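Metagenomic carboxyl esterase MGS0156 (Uncultured organism, PDB 5D8M) probably hydrolyses carboxylic ester bonds, as an esterase built on what appears to be an alpha/beta-hydrolase fold. Local coordinates at residues 91-96 with 104-109; 97-102 with 127-132. All blocks are in the same frame, centred on the assembly; numbering follows the deposited sequence.

Contact 1: residues 91-96 with 104-109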
loop_
_atom_site.group_PDB
_atom_site.type_symbol
_atom_site.label_atom_id
_atom_site.label_comp_id
_atom_site.label_asym_id
_atom_site.label_seq_id
_atom_site.Cartn_x
_atom_site.Cartn_y
_atom_site.Cartn_z
ATOM N N LEU A 91 5.029 -7.274 6.205
ATOM C CA LEU A 91 4.709 -6.899 4.840
ATOM C C LEU A 91 3.521 -7.711 4.326
ATOM O O LEU A 91 3.561 -8.915 4.341
ATOM C CB LEU A 91 5.916 -7.124 3.935
ATOM C CG LEU A 91 7.250 -6.563 4.419
ATOM C CD1 LEU A 91 8.441 -7.059 3.540
ATOM C CD2 LEU A 91 7.174 -5.044 4.428
ATOM N N VAL A 92 2.469 -7.035 3.889
ATOM C CA VAL A 92 1.292 -7.709 3.392
ATOM C C VAL A 92 0.977 -7.213 1.995
ATOM O O VAL A 92 0.631 -6.035 1.822
ATOM C CB VAL A 92 0.075 -7.464 4.304
ATOM C CG1 VAL A 92 -1.123 -8.249 3.810
ATOM C CG2 VAL A 92 0.420 -7.809 5.766
ATOM N N PRO A 93 1.051 -8.112 0.992
ATOM C CA PRO A 93 0.820 -7.708 -0.400
ATOM C C PRO A 93 -0.638 -7.698 -0.792
ATOM O O PRO A 93 -1.495 -8.032 0.018
ATOM C CB PRO A 93 1.569 -8.778 -1.200
ATOM C CG PRO A 93 1.389 -9.991 -0.380
ATOM C CD PRO A 93 1.488 -9.519 1.078
ATOM N N GLY A 94 -0.902 -7.376 -2.051
ATOM C CA GLY A 94 -2.259 -7.206 -2.531
ATOM C C GLY A 94 -2.769 -8.210 -3.553
ATOM O O GLY A 94 -2.339 -9.357 -3.600
ATOM N N LEU A 95 -3.735 -7.754 -4.352
ATOM C CA LEU A 95 -4.418 -8.575 -5.326
ATOM C C LEU A 95 -3.436 -9.146 -6.351
ATOM O O LEU A 95 -2.635 -8.409 -6.920
ATOM C CB LEU A 95 -5.499 -7.744 -6.044
ATOM C CG LEU A 95 -6.496 -8.484 -6.937
ATOM C CD1 LEU A 95 -7.384 -9.347 -6.062
ATOM C CD2 LEU A 95 -7.327 -7.484 -7.728
ATOM N N LEU A 96 -3.511 -10.456 -6.571
ATOM C CA LEU A 96 -2.705 -11.158 -7.573
ATOM C C LEU A 96 -1.214 -11.256 -7.231
ATOM O O LEU A 96 -0.450 -11.827 -7.997
ATOM C CB LEU A 96 -2.853 -10.498 -8.954
ATOM C CG LEU A 96 -4.226 -10.640 -9.607
ATOM C CD1 LEU A 96 -4.191 -10.118 -11.044
ATOM C CD2 LEU A 96 -4.675 -12.096 -9.587
ATOM N N SER A 104 7.992 -11.585 -8.520
ATOM C CA SER A 104 7.965 -10.422 -7.628
ATOM C C SER A 104 7.454 -10.738 -6.242
ATOM O O SER A 104 6.409 -11.359 -6.108
ATOM C CB SER A 104 7.081 -9.318 -8.240
ATOM O OG SER A 104 7.091 -8.146 -7.431
ATOM N N LEU A 105 8.191 -10.302 -5.221
ATOM C CA LEU A 105 7.752 -10.366 -3.837
ATOM C C LEU A 105 7.782 -8.966 -3.260
ATOM O O LEU A 105 8.717 -8.216 -3.541
ATOM C CB LEU A 105 8.663 -11.286 -3.007
ATOM C CG LEU A 105 8.704 -12.736 -3.457
ATOM C CD1 LEU A 105 9.793 -13.502 -2.676
ATOM C CD2 LEU A 105 7.299 -13.363 -3.246
ATOM N N LEU A 106 6.783 -8.641 -2.438
ATOM C CA LEU A 106 6.595 -7.294 -1.911
ATOM C C LEU A 106 7.879 -6.730 -1.279
ATOM O O LEU A 106 8.478 -7.361 -0.415
ATOM C CB LEU A 106 5.459 -7.286 -0.882
ATOM C CG LEU A 106 5.112 -5.908 -0.287
ATOM C CD1 LEU A 106 4.583 -5.001 -1.331
ATOM C CD2 LEU A 106 4.112 -6.032 0.867
ATOM N N PHE A 107 8.299 -5.551 -1.740
ATOM C CA PHE A 107 9.472 -4.856 -1.198
ATOM C C PHE A 107 10.729 -5.706 -1.151
ATOM O O PHE A 107 11.594 -5.511 -0.292
ATOM C CB PHE A 107 9.161 -4.302 0.207
ATOM C CG PHE A 107 8.447 -2.965 0.173
ATOM C CD1 PHE A 107 9.080 -1.856 -0.356
ATOM C CD2 PHE A 107 7.155 -2.826 0.657
ATOM C CE1 PHE A 107 8.443 -0.632 -0.428
ATOM C CE2 PHE A 107 6.496 -1.608 0.612
ATOM C CZ PHE A 107 7.139 -0.502 0.085
ATOM N N ASP A 108 10.843 -6.664 -2.065
ATOM C CA ASP A 108 11.914 -7.655 -1.926
ATOM C C ASP A 108 13.300 -7.018 -1.970
ATOM O O ASP A 108 14.191 -7.418 -1.225
ATOM C CB ASP A 108 11.817 -8.724 -3.019
ATOM C CG ASP A 108 12.324 -10.078 -2.555
ATOM O OD1 ASP A 108 12.086 -10.457 -1.369
ATOM O OD2 ASP A 108 12.930 -10.779 -3.389
ATOM N N ASP A 109 13.478 -6.038 -2.853
ATOM C CA ASP A 109 14.771 -5.391 -2.999
ATOM C C ASP A 109 15.041 -4.338 -1.907
ATOM O O ASP A 109 16.139 -3.793 -1.831
ATOM C CB ASP A 109 14.885 -4.763 -4.392
ATOM C CG ASP A 109 13.749 -3.755 -4.714
ATOM O OD1 ASP A 109 12.697 -3.658 -3.998
ATOM O OD2 ASP A 109 13.933 -3.069 -5.749
#
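Leu106 points its side chain at the end of strand 87-92, and one of its two methyls does most of the touching. With CG anti to the backbone N (chi1 -178°), the side chain extends away from its own loop, and CD2 arrives beside the backbone of residues 91-96. Leu106 CD2 lies 3.5 Å from Val92 C and 3.7 Å from Pro93 N, so it rests against the peptide link where the strand gives way to loop. It also meets Leu91: Leu106 CD2 is 3.7 Å from Leu91 CB. Nearer the root of the same side chain, Leu106 CB comes to 4.2 Å from Pro93 CB. Leu91 answers from the strand side. Its CG lies beside the backbone N and anti to the carbonyl carbon (chi1 -49°), and its two methyls part company. Leu91 CD1 approaches Leu106 O at 4.0 Å, while Leu91 CD2 comes obliquely to the Phe107 ring, 4.4 Å from Phe107 CD2.

The parallel central sheet and the esterase assignment are consistent with an alpha/beta-hydrolase fold. Strand 87-92 runs between strands 120-123 and 151-157, and the loop with Leu106 comes back over its C-terminal end, where enzymes of this fold usually place the active site. Leu106 also touches Leu123 on one neighbouring strand and His157 on the other. Phe107 packs on Val155.

Leu105 to Asp108 form a type II beta turn. Leu106 and Phe107 are its two central residues. Phe107 takes a positive phi (52°), and both side chains start out toward the strand segment. The turn's backbone bond, from Asp108 N to Leu105 O, is weak. No hydrogen bond crosses between the segments. Val92 turns its side chain away and meets Leu106 through its backbone alone.

Contact 2: residues 97-102 with 127-132; sequences AECVSE and GGRWGS
Glu98 crosses to the loop of Gly127 and Gly128 along the length of its side chain. Glu98 CB already lies close, 3.4 Å from Gly128 N. The next carbon, CG, is anti to the backbone N (chi1 -175°), and the chain stays extended beyond it. CG skirts the same nitrogen, and Glu98 CD follows at 3.7 Å from Gly128 N. At the tip, Glu98 OE1 accepts a hydrogen bond from Gly128 N, 2.8 Å long and nearly straight at 164°. The donor comes from above the carboxylate plane, 38° out of it. Glu98 OE1 also sits 3.2 Å from Gly127 CA. Water 1 donates to Glu98 OE1 and accepts from Arg129 N, which ties the same oxygen to a second amide. The other oxygen, Glu98 OE2, forms a salt bridge with Arg125 NE.

Gly127 to Trp130 form a type I beta turn, and Gly127 CA lies 3.4 Å above the Trp130 ring plane, toward its rim. Elsewhere in the contact, Cys99 SG touches Arg129 CG at 3.9 Å. Cys99 is in a disulfide with Cys213, whose carbonyl oxygen takes a hydrogen bond from Arg129 NH1; Arg129 NH2 bonds to Met208 O.

One buried carboxylate thus serves two backbone amides, one directly and one through water. Its salt bridge with Arg125 would probably favour the ionised form.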
loop_
_atom_site.group_PDB
_atom_site.type_symbol
_atom_site.label_atom_id
_atom_site.label_comp_id
_atom_site.label_asym_id
_atom_site.label_seq_id
_atom_site.Cartn_x
_atom_site.Cartn_y
_atom_site.Cartn_z
ATOM N N ALA A 97 -0.789 -10.718 -6.090
ATOM C CA ALA A 97 0.640 -10.755 -5.760
ATOM C C ALA A 97 1.116 -12.201 -5.642
ATOM O O ALA A 97 2.199 -12.586 -6.145
ATOM C CB ALA A 97 0.909 -9.974 -4.476
ATOM N N GLU A 98 0.259 -13.020 -5.049
ATOM C CA GLU A 98 0.577 -14.428 -4.865
ATOM C C GLU A 98 0.807 -15.109 -6.199
ATOM O O GLU A 98 1.667 -15.979 -6.317
ATOM C CB GLU A 98 -0.547 -15.139 -4.100
ATOM C CG GLU A 98 -0.221 -16.598 -3.757
ATOM C CD GLU A 98 -1.404 -17.316 -3.112
ATOM O OE1 GLU A 98 -2.568 -16.961 -3.430
ATOM O OE2 GLU A 98 -1.171 -18.235 -2.302
ATOM N N CYS A 99 0.037 -14.702 -7.211
ATOM C CA CYS A 99 0.117 -15.307 -8.532
ATOM C C CYS A 99 1.421 -14.977 -9.284
ATOM O O CYS A 99 1.821 -15.698 -10.208
ATOM C CB CYS A 99 -1.092 -14.854 -9.369
ATOM S SG CYS A 99 -2.691 -15.103 -8.506
ATOM N N VAL A 100 2.077 -13.881 -8.929
ATOM C CA VAL A 100 3.316 -13.527 -9.620
ATOM C C VAL A 100 4.522 -13.674 -8.695
ATOM O O VAL A 100 5.554 -13.053 -8.928
ATOM C CB VAL A 100 3.267 -12.071 -10.210
ATOM C CG1 VAL A 100 2.189 -11.985 -11.309
ATOM C CG2 VAL A 100 3.030 -11.028 -9.135
ATOM N N SER A 101 4.393 -14.509 -7.659
ATOM C CA SER A 101 5.467 -14.662 -6.678
ATOM C C SER A 101 6.804 -15.105 -7.278
ATOM O O SER A 101 7.845 -14.815 -6.714
ATOM C CB SER A 101 5.072 -15.650 -5.580
ATOM O OG SER A 101 4.902 -16.945 -6.114
ATOM N N GLU A 102 6.784 -15.790 -8.417
ATOM C CA GLU A 102 8.038 -16.195 -9.070
ATOM C C GLU A 102 8.816 -15.009 -9.637
ATOM O O GLU A 102 10.035 -15.077 -9.811
ATOM C CB GLU A 102 7.755 -17.192 -10.192
ATOM C CG GLU A 102 7.411 -18.575 -9.709
ATOM C CD GLU A 102 8.624 -19.332 -9.208
ATOM O OE1 GLU A 102 8.627 -19.728 -8.023
ATOM O OE2 GLU A 102 9.567 -19.543 -10.008
ATOM N N GLY A 127 -3.784 -14.899 -0.027
ATOM C CA GLY A 127 -4.380 -15.419 -1.237
ATOM C C GLY A 127 -4.473 -14.293 -2.248
ATOM O O GLY A 127 -5.130 -13.272 -2.004
ATOM N N GLY A 128 -3.795 -14.457 -3.378
ATOM C CA GLY A 128 -3.857 -13.462 -4.434
ATOM C C GLY A 128 -5.258 -13.317 -5.020
ATOM O O GLY A 128 -5.605 -12.258 -5.552
ATOM N N ARG A 129 -6.057 -14.382 -4.935
ATOM C CA ARG A 129 -7.406 -14.364 -5.473
ATOM C C ARG A 129 -8.496 -14.574 -4.408
ATOM O O ARG A 129 -9.618 -14.975 -4.725
ATOM C CB ARG A 129 -7.517 -15.428 -6.570
ATOM C CG ARG A 129 -6.492 -15.222 -7.688
ATOM C CD ARG A 129 -6.824 -16.072 -8.890
ATOM N NE ARG A 129 -6.372 -17.453 -8.746
ATOM C CZ ARG A 129 -6.563 -18.388 -9.670
ATOM N NH1 ARG A 129 -6.114 -19.621 -9.485
ATOM N NH2 ARG A 129 -7.218 -18.095 -10.777
ATOM N N TRP A 130 -8.172 -14.285 -3.150
ATOM C CA TRP A 130 -9.088 -14.538 -2.034
ATOM C C TRP A 130 -9.633 -13.239 -1.438
ATOM O O TRP A 130 -8.991 -12.215 -1.549
ATOM C CB TRP A 130 -8.373 -15.329 -0.941
ATOM C CG TRP A 130 -8.136 -16.781 -1.313
ATOM C CD1 TRP A 130 -8.605 -17.443 -2.412
ATOM C CD2 TRP A 130 -7.393 -17.741 -0.555
ATOM N NE1 TRP A 130 -8.197 -18.764 -2.384
ATOM C CE2 TRP A 130 -7.452 -18.965 -1.250
ATOM C CE3 TRP A 130 -6.677 -17.680 0.638
ATOM C CZ2 TRP A 130 -6.818 -20.119 -0.787
ATOM C CZ3 TRP A 130 -6.043 -18.830 1.094
ATOM C CH2 TRP A 130 -6.130 -20.030 0.392
ATOM N N GLY A 131 -10.788 -13.302 -0.767
ATOM C CA GLY A 131 -11.405 -12.122 -0.186
ATOM C C GLY A 131 -10.672 -11.661 1.069
ATOM O O GLY A 131 -9.825 -12.376 1.615
ATOM N N SER A 132 -10.994 -10.458 1.526
ATOM C CA SER A 132 -10.329 -9.886 2.691
ATOM C C SER A 132 -10.554 -10.676 3.995
ATOM O O SER A 132 -9.644 -10.770 4.795
ATOM C CB SER A 132 -10.780 -8.444 2.880
ATOM O OG SER A 132 -10.171 -7.632 1.897
HETATM O O HOH W 1 -5.222 -16.969 -4.295
#

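Overall arrangement
Contact 1 begins on the last residues of strand 87-92, while contact 2 joins two loops. Both lie on the same side of the chain's centre, their own centres about 9 Å apart. Along the chain the segments alternate: 91-96, 97-102, 104-109, 127-132. The first three follow one another from the end of strand 87-92 toward helix 111-116. The fourth comes after the neighbouring edge strand 120-123 and leads into helix 132-143. Contact 1 is closer to the chain's centre. The two meet where Leu96 N probably donates to Gly128 O, at 2.9 Å. One long loop is therefore held both to its own strand and to the loop of the adjacent strand.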